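Local coordinates for protein putative adhesin (PDB 4QDG) that is a putative outer-membrane lipoprotein adhesin of the FimB/Mfa2 family and probably serves as an anchor component of a fimbrillin-type pilus, at residues 17-22 with 29-34; 258-263 with 267-272. All coordinates share one frame; numbering follows the deposited sequence.

Interaction 1 of 2, residues 17-22 with 29-34; sequences LRFIYD and NAFAKK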
loop_
_atom_site.group_PDB
_atom_site.type_symbol
_atom_site.label_atom_id
_atom_site.label_comp_id
_atom_site.label_asym_id
_atom_site.label_seq_id
_atom_site.Cartn_x
_atom_site.Cartn_y
_atom_site.Cartn_z
ATOM N N LEU A 17 -13.196 7.565 -19.761
ATOM C CA LEU A 17 -12.348 7.666 -18.581
ATOM C C LEU A 17 -10.919 7.284 -18.800
ATOM O O LEU A 17 -10.634 6.245 -19.380
ATOM C CB LEU A 17 -12.910 6.813 -17.432
ATOM C CG LEU A 17 -14.345 7.098 -17.022
ATOM C CD1 LEU A 17 -14.770 6.163 -15.899
ATOM C CD2 LEU A 17 -14.523 8.556 -16.611
ATOM N N ARG A 18 -10.023 8.118 -18.263
ATOM C CA ARG A 18 -8.574 7.900 -18.197
ATOM C C ARG A 18 -8.265 7.493 -16.757
ATOM O O ARG A 18 -8.926 7.973 -15.824
ATOM C CB ARG A 18 -7.789 9.168 -18.621
ATOM C CG ARG A 18 -6.260 9.022 -18.532
ATOM C CD ARG A 18 -5.512 10.229 -19.057
ATOM N NE ARG A 18 -4.079 9.953 -19.156
ATOM C CZ ARG A 18 -3.113 10.747 -18.695
ATOM N NH1 ARG A 18 -3.416 11.895 -18.093
ATOM N NH2 ARG A 18 -1.839 10.396 -18.822
ATOM N N PHE A 19 -7.336 6.554 -16.583
ATOM C CA PHE A 19 -6.937 6.087 -15.259
ATOM C C PHE A 19 -5.455 6.375 -15.046
ATOM O O PHE A 19 -4.626 5.961 -15.857
ATOM C CB PHE A 19 -7.260 4.603 -15.085
ATOM C CG PHE A 19 -8.717 4.288 -15.275
ATOM C CD1 PHE A 19 -9.226 3.995 -16.537
ATOM C CD2 PHE A 19 -9.594 4.288 -14.194
ATOM C CE1 PHE A 19 -10.589 3.739 -16.720
ATOM C CE2 PHE A 19 -10.955 4.017 -14.384
ATOM C CZ PHE A 19 -11.441 3.756 -15.649
ATOM N N ILE A 20 -5.126 7.164 -14.022
ATOM C CA ILE A 20 -3.715 7.496 -13.751
ATOM C C ILE A 20 -3.330 7.126 -12.313
ATOM O O ILE A 20 -4.194 7.056 -11.437
ATOM C CB ILE A 20 -3.359 8.983 -14.069
ATOM C CG1 ILE A 20 -3.912 9.968 -13.034
ATOM C CG2 ILE A 20 -3.790 9.359 -15.497
ATOM C CD1 ILE A 20 -3.224 11.340 -13.013
ATOM N N TYR A 21 -2.023 6.856 -12.098
ATOM C CA TYR A 21 -1.424 6.614 -10.782
ATOM C C TYR A 21 -0.141 7.458 -10.720
ATOM O O TYR A 21 0.940 6.991 -11.074
ATOM C CB TYR A 21 -1.204 5.111 -10.473
ATOM C CG TYR A 21 -0.235 4.836 -9.332
ATOM C CD1 TYR A 21 -0.448 5.368 -8.056
ATOM C CD2 TYR A 21 0.934 4.102 -9.545
ATOM C CE1 TYR A 21 0.473 5.160 -7.018
ATOM C CE2 TYR A 21 1.846 3.875 -8.512
ATOM C CZ TYR A 21 1.605 4.395 -7.248
ATOM O OH TYR A 21 2.514 4.148 -6.241
ATOM N N ASP A 22 -0.296 8.732 -10.350
ATOM C CA ASP A 22 0.816 9.671 -10.193
ATOM C C ASP A 22 1.020 10.016 -8.680
ATOM O O ASP A 22 1.929 10.766 -8.360
ATOM C CB ASP A 22 0.634 10.941 -11.081
ATOM C CG ASP A 22 -0.387 11.982 -10.654
ATOM O OD1 ASP A 22 -0.898 11.893 -9.512
ATOM O OD2 ASP A 22 -0.632 12.926 -11.435
ATOM N N ASN A 29 3.020 9.483 -13.517
ATOM C CA ASN A 29 2.119 8.380 -13.838
ATOM C C ASN A 29 2.861 7.067 -14.072
ATOM O O ASN A 29 3.766 6.980 -14.897
ATOM C CB ASN A 29 1.221 8.713 -15.037
ATOM C CG ASN A 29 0.124 7.699 -15.283
ATOM O OD1 ASN A 29 -0.355 7.017 -14.356
ATOM N ND2 ASN A 29 -0.286 7.572 -16.548
ATOM N N ALA A 30 2.459 6.041 -13.312
ATOM C CA ALA A 30 3.022 4.706 -13.370
ATOM C C ALA A 30 1.913 3.677 -13.512
ATOM O O ALA A 30 2.160 2.477 -13.290
ATOM C CB ALA A 30 3.834 4.443 -12.109
ATOM N N PHE A 31 0.684 4.133 -13.883
ATOM C CA PHE A 31 -0.481 3.262 -14.042
ATOM C C PHE A 31 -0.181 2.084 -14.977
ATOM O O PHE A 31 -0.440 0.952 -14.598
ATOM C CB PHE A 31 -1.720 4.033 -14.577
ATOM C CG PHE A 31 -2.969 3.169 -14.622
ATOM C CD1 PHE A 31 -3.263 2.395 -15.743
ATOM C CD2 PHE A 31 -3.815 3.083 -13.526
ATOM C CE1 PHE A 31 -4.386 1.553 -15.759
ATOM C CE2 PHE A 31 -4.958 2.269 -13.562
ATOM C CZ PHE A 31 -5.235 1.515 -14.679
ATOM N N ALA A 32 0.353 2.365 -16.196
ATOM C CA ALA A 32 0.652 1.379 -17.237
ATOM C C ALA A 32 1.606 0.287 -16.755
ATOM O O ALA A 32 1.428 -0.869 -17.125
ATOM C CB ALA A 32 1.228 2.062 -18.475
ATOM N N LYS A 33 2.574 0.629 -15.913
ATOM C CA LYS A 33 3.517 -0.377 -15.441
ATOM C C LYS A 33 3.097 -1.017 -14.125
ATOM O O LYS A 33 3.580 -2.111 -13.826
ATOM C CB LYS A 33 4.962 0.163 -15.339
ATOM C CG LYS A 33 5.124 1.559 -14.764
ATOM C CD LYS A 33 6.550 2.085 -15.000
ATOM C CE LYS A 33 6.727 3.535 -14.588
ATOM N NZ LYS A 33 8.159 3.952 -14.585
ATOM N N LYS A 34 2.166 -0.402 -13.363
ATOM C CA LYS A 34 1.806 -0.971 -12.059
ATOM C C LYS A 34 0.422 -1.591 -11.977
ATOM O O LYS A 34 0.279 -2.545 -11.229
ATOM C CB LYS A 34 1.964 0.078 -10.933
ATOM C CG LYS A 34 3.391 0.673 -10.779
ATOM C CD LYS A 34 4.505 -0.370 -10.694
ATOM C CE LYS A 34 5.153 -0.506 -9.341
ATOM N NZ LYS A 34 5.131 -1.918 -8.853
HETATM O O HOH W 1 -2.271 5.632 -17.827
#
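An Asx turn at Asn29 opens the short helix 31-34 and, through the same side-chain oxygen, ties that helix to the segment 17-22, at Tyr21. Asn29 OD1 accepts two backbone N-H groups. Tyr21 N reaches Asn29 OD1 at 2.8 Å in a nearly straight bond (172° at the hydrogen), tilted from the amide plane, while Phe31 N closes the Asx turn on the same Asn29 OD1 at 3.1 Å, standing well above the plane. The two donors come from opposite faces of the amide, so the group is clasped between strand and helix and its rotation is restricted. With CG turned anti to the backbone N (chi1 -171°), the Asn29 side chain extends back across Ile20, whose CB lies against OD1. Tyr21 also answers with its carbonyl: Ala30 N, at the N-cap position, donates to Tyr21 O at 2.9 Å, and the CA-H of Asn29 points at that same oxygen.

Next to this polar clasp the Phe31 ring packs on the strand at Phe19. Phe19 CB sits over its face, 3.9 Å from the ring centroid, in a CH-pi contact, and Phe19 O stands over the same face, displaced toward the rim. The Tyr21 ring lies alongside the start of the helix, where CD2 packs on Ala30 CB and the ring edge meets Lys34 CG. Leu60 and Met146 extend the packing around Phe31; Tyr127 meets the Tyr21 ring edge-to-face, and a bound magnesium lies about 7 Å from the Tyr21 side chain. The other arm of the asparagine is used as well: one water accepts from Asn29 ND2 and donates to Phe19 O, each link 3.1 Å long.

Interaction 2 of 2, residues 258-263 with 267-272; sequences MLKSDL and MDSQEF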
loop_
_atom_site.group_PDB
_atom_site.type_symbol
_atom_site.label_atom_id
_atom_site.label_comp_id
_atom_site.label_asym_id
_atom_site.label_seq_id
_atom_site.Cartn_x
_atom_site.Cartn_y
_atom_site.Cartn_z
HETATM N N MSE A 258 9.298 10.636 11.123
HETATM C CA MSE A 258 10.535 11.366 11.484
HETATM C C MSE A 258 11.345 11.625 10.193
HETATM O O MSE A 258 12.084 12.601 10.134
HETATM C CB MSE A 258 11.409 10.649 12.532
HETATM C CG MSE A 258 10.779 10.501 13.890
HETATM SE SE MSE A 258 11.762 9.122 14.941
HETATM C CE MSE A 258 10.467 9.014 16.535
ATOM N N LEU A 259 11.157 10.779 9.146
ATOM C CA LEU A 259 11.791 11.020 7.861
ATOM C C LEU A 259 11.067 12.199 7.167
ATOM O O LEU A 259 11.720 13.066 6.595
ATOM C CB LEU A 259 11.778 9.757 6.970
ATOM C CG LEU A 259 12.332 9.947 5.539
ATOM C CD1 LEU A 259 13.836 10.149 5.582
ATOM C CD2 LEU A 259 12.019 8.748 4.668
ATOM N N LYS A 260 9.723 12.229 7.232
ATOM C CA LYS A 260 8.945 13.308 6.642
ATOM C C LYS A 260 9.305 14.656 7.272
ATOM O O LYS A 260 9.563 15.606 6.546
ATOM C CB LYS A 260 7.455 13.050 6.780
ATOM C CG LYS A 260 6.601 13.928 5.857
ATOM C CD LYS A 260 5.292 14.341 6.515
ATOM C CE LYS A 260 5.469 15.533 7.439
ATOM N NZ LYS A 260 4.180 15.910 8.070
ATOM N N SER A 261 9.399 14.718 8.605
ATOM C CA SER A 261 9.722 15.946 9.339
ATOM C C SER A 261 11.083 16.508 8.933
ATOM O O SER A 261 11.250 17.720 8.903
ATOM C CB SER A 261 9.676 15.687 10.839
ATOM O OG SER A 261 8.343 15.322 11.179
ATOM N N ASP A 262 12.026 15.629 8.583
ATOM C CA ASP A 262 13.367 15.967 8.130
ATOM C C ASP A 262 13.415 16.425 6.671
ATOM O O ASP A 262 13.968 17.476 6.382
ATOM C CB ASP A 262 14.279 14.743 8.272
ATOM C CG ASP A 262 15.119 14.685 9.518
ATOM O OD1 ASP A 262 14.551 14.844 10.628
ATOM O OD2 ASP A 262 16.332 14.361 9.402
ATOM N N LEU A 263 12.863 15.636 5.750
ATOM C CA LEU A 263 13.030 15.950 4.342
ATOM C C LEU A 263 11.818 16.493 3.630
ATOM O O LEU A 263 11.980 17.011 2.523
ATOM C CB LEU A 263 13.498 14.682 3.593
ATOM C CG LEU A 263 14.844 14.034 4.014
ATOM C CD1 LEU A 263 15.141 12.838 3.157
ATOM C CD2 LEU A 263 16.013 15.026 3.932
HETATM N N MSE A 267 4.943 18.541 3.431
HETATM C CA MSE A 267 4.052 17.493 2.943
HETATM C C MSE A 267 3.097 17.032 4.060
HETATM O O MSE A 267 3.466 16.956 5.242
HETATM C CB MSE A 267 4.858 16.305 2.377
HETATM C CG MSE A 267 4.012 15.371 1.526
HETATM SE SE MSE A 267 4.965 13.843 0.788
HETATM C CE MSE A 267 6.231 14.814 -0.459
ATOM N N ASP A 268 1.856 16.738 3.661
ATOM C CA ASP A 268 0.857 16.214 4.572
ATOM C C ASP A 268 1.296 14.810 5.024
ATOM O O ASP A 268 1.845 14.060 4.214
ATOM C CB ASP A 268 -0.536 16.201 3.920
ATOM C CG ASP A 268 -1.569 15.569 4.818
ATOM O OD1 ASP A 268 -1.777 16.091 5.944
ATOM O OD2 ASP A 268 -2.068 14.478 4.466
ATOM N N SER A 269 1.118 14.493 6.320
ATOM C CA SER A 269 1.539 13.210 6.904
ATOM C C SER A 269 0.905 12.004 6.183
ATOM O O SER A 269 1.631 11.078 5.800
ATOM C CB SER A 269 1.237 13.169 8.393
ATOM O OG SER A 269 2.178 13.996 9.053
ATOM N N GLN A 270 -0.408 12.047 5.950
ATOM C CA GLN A 270 -1.138 10.974 5.252
ATOM C C GLN A 270 -0.681 10.842 3.791
ATOM O O GLN A 270 -0.500 9.724 3.310
ATOM C CB GLN A 270 -2.673 11.161 5.331
ATOM C CG GLN A 270 -3.417 9.872 4.936
ATOM C CD GLN A 270 -2.911 8.648 5.694
ATOM O OE1 GLN A 270 -2.945 8.593 6.925
ATOM N NE2 GLN A 270 -2.365 7.674 4.979
ATOM N N GLU A 271 -0.458 11.977 3.113
ATOM C CA GLU A 271 0.035 12.028 1.719
ATOM C C GLU A 271 1.377 11.323 1.590
ATOM O O GLU A 271 1.590 10.587 0.628
ATOM C CB GLU A 271 0.150 13.476 1.225
ATOM C CG GLU A 271 0.721 13.594 -0.184
ATOM C CD GLU A 271 0.664 14.969 -0.823
ATOM O OE1 GLU A 271 0.267 15.934 -0.137
ATOM O OE2 GLU A 271 1.021 15.083 -2.016
ATOM N N PHE A 272 2.285 11.578 2.538
ATOM C CA PHE A 272 3.608 10.951 2.636
ATOM C C PHE A 272 3.433 9.432 2.828
ATOM O O PHE A 272 4.077 8.637 2.121
ATOM C CB PHE A 272 4.398 11.586 3.818
ATOM C CG PHE A 272 5.706 10.920 4.153
ATOM C CD1 PHE A 272 6.822 11.095 3.341
ATOM C CD2 PHE A 272 5.816 10.085 5.265
ATOM C CE1 PHE A 272 8.035 10.456 3.639
ATOM C CE2 PHE A 272 7.022 9.453 5.563
ATOM C CZ PHE A 272 8.126 9.656 4.755
#
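Lys260 of helix 252-263 lies across Phe272 of helix 269-275 and ends at the start of that second helix; its side chain makes the largest share of the contact between these two segments, which a short connection joins. The apolar contacts come first along its chain. Lys260 CB rests over the centre of the Phe272 ring, 3.7 Å from the centroid and only 9° off the ring normal, a well-aligned CH-pi contact. The next methylene follows it over the same ring, with Lys260 CG 3.6 Å from Phe272 CG. Leu259 supplies a different approach, its CD2 meeting Phe272 CZ at 4.0 Å in the plane of the ring, so the phenyl group has a lysine methylene on a face and a leucine methyl at its edge. Leu257 and Trp279 also touch the Phe272 side chain, and the neighbouring residue Leu273 belongs to a magnesium site.

The hydrogen bonds gather at the far end of the lysine. Bends at chi2 (-144°) and chi3 (82°) carry the chain past the ring to the mouth of the second helix, where Lys260 NZ donates to Ser269 OG at 2.9 Å and to the carbonyl oxygen of Met267, a selenomethionine, at 3.1 Å. The latter bond is nearly collinear with the C=O. Capping is a third element: Asp268, the N-cap residue, takes Glu271 N on its OD2 from above the carboxylate plane, at 3.3 Å.

The ammonium group is thus held by neutral oxygens. Asp268 OD1 is 6.3 Å from Lys260 NZ, too far for a salt bridge, though at that distance the carboxylate may still offset part of the positive charge beside the helix N-terminus.

Both contacts are partly buried and both meet the N-terminal end of a helix, but they join different elements: interaction 1 sets a single helical turn beside a strand, whereas interaction 2 packs two consecutive helices. Their centres are about 24 Å apart and their nearest atoms about 8 Å. In each a buried phenylalanine of the later segment packs one ring face on a side-chain carbon of the earlier one. Phe19, Tyr21 and Leu259 are buried too, whereas the polar Asn29, Lys260 and Ser269 are partly exposed. The polar part differs. In 17-22 with 29-34 a neutral amide accepts backbone N-H groups, while in 258-263 with 267-272 a charged amine donates to oxygens.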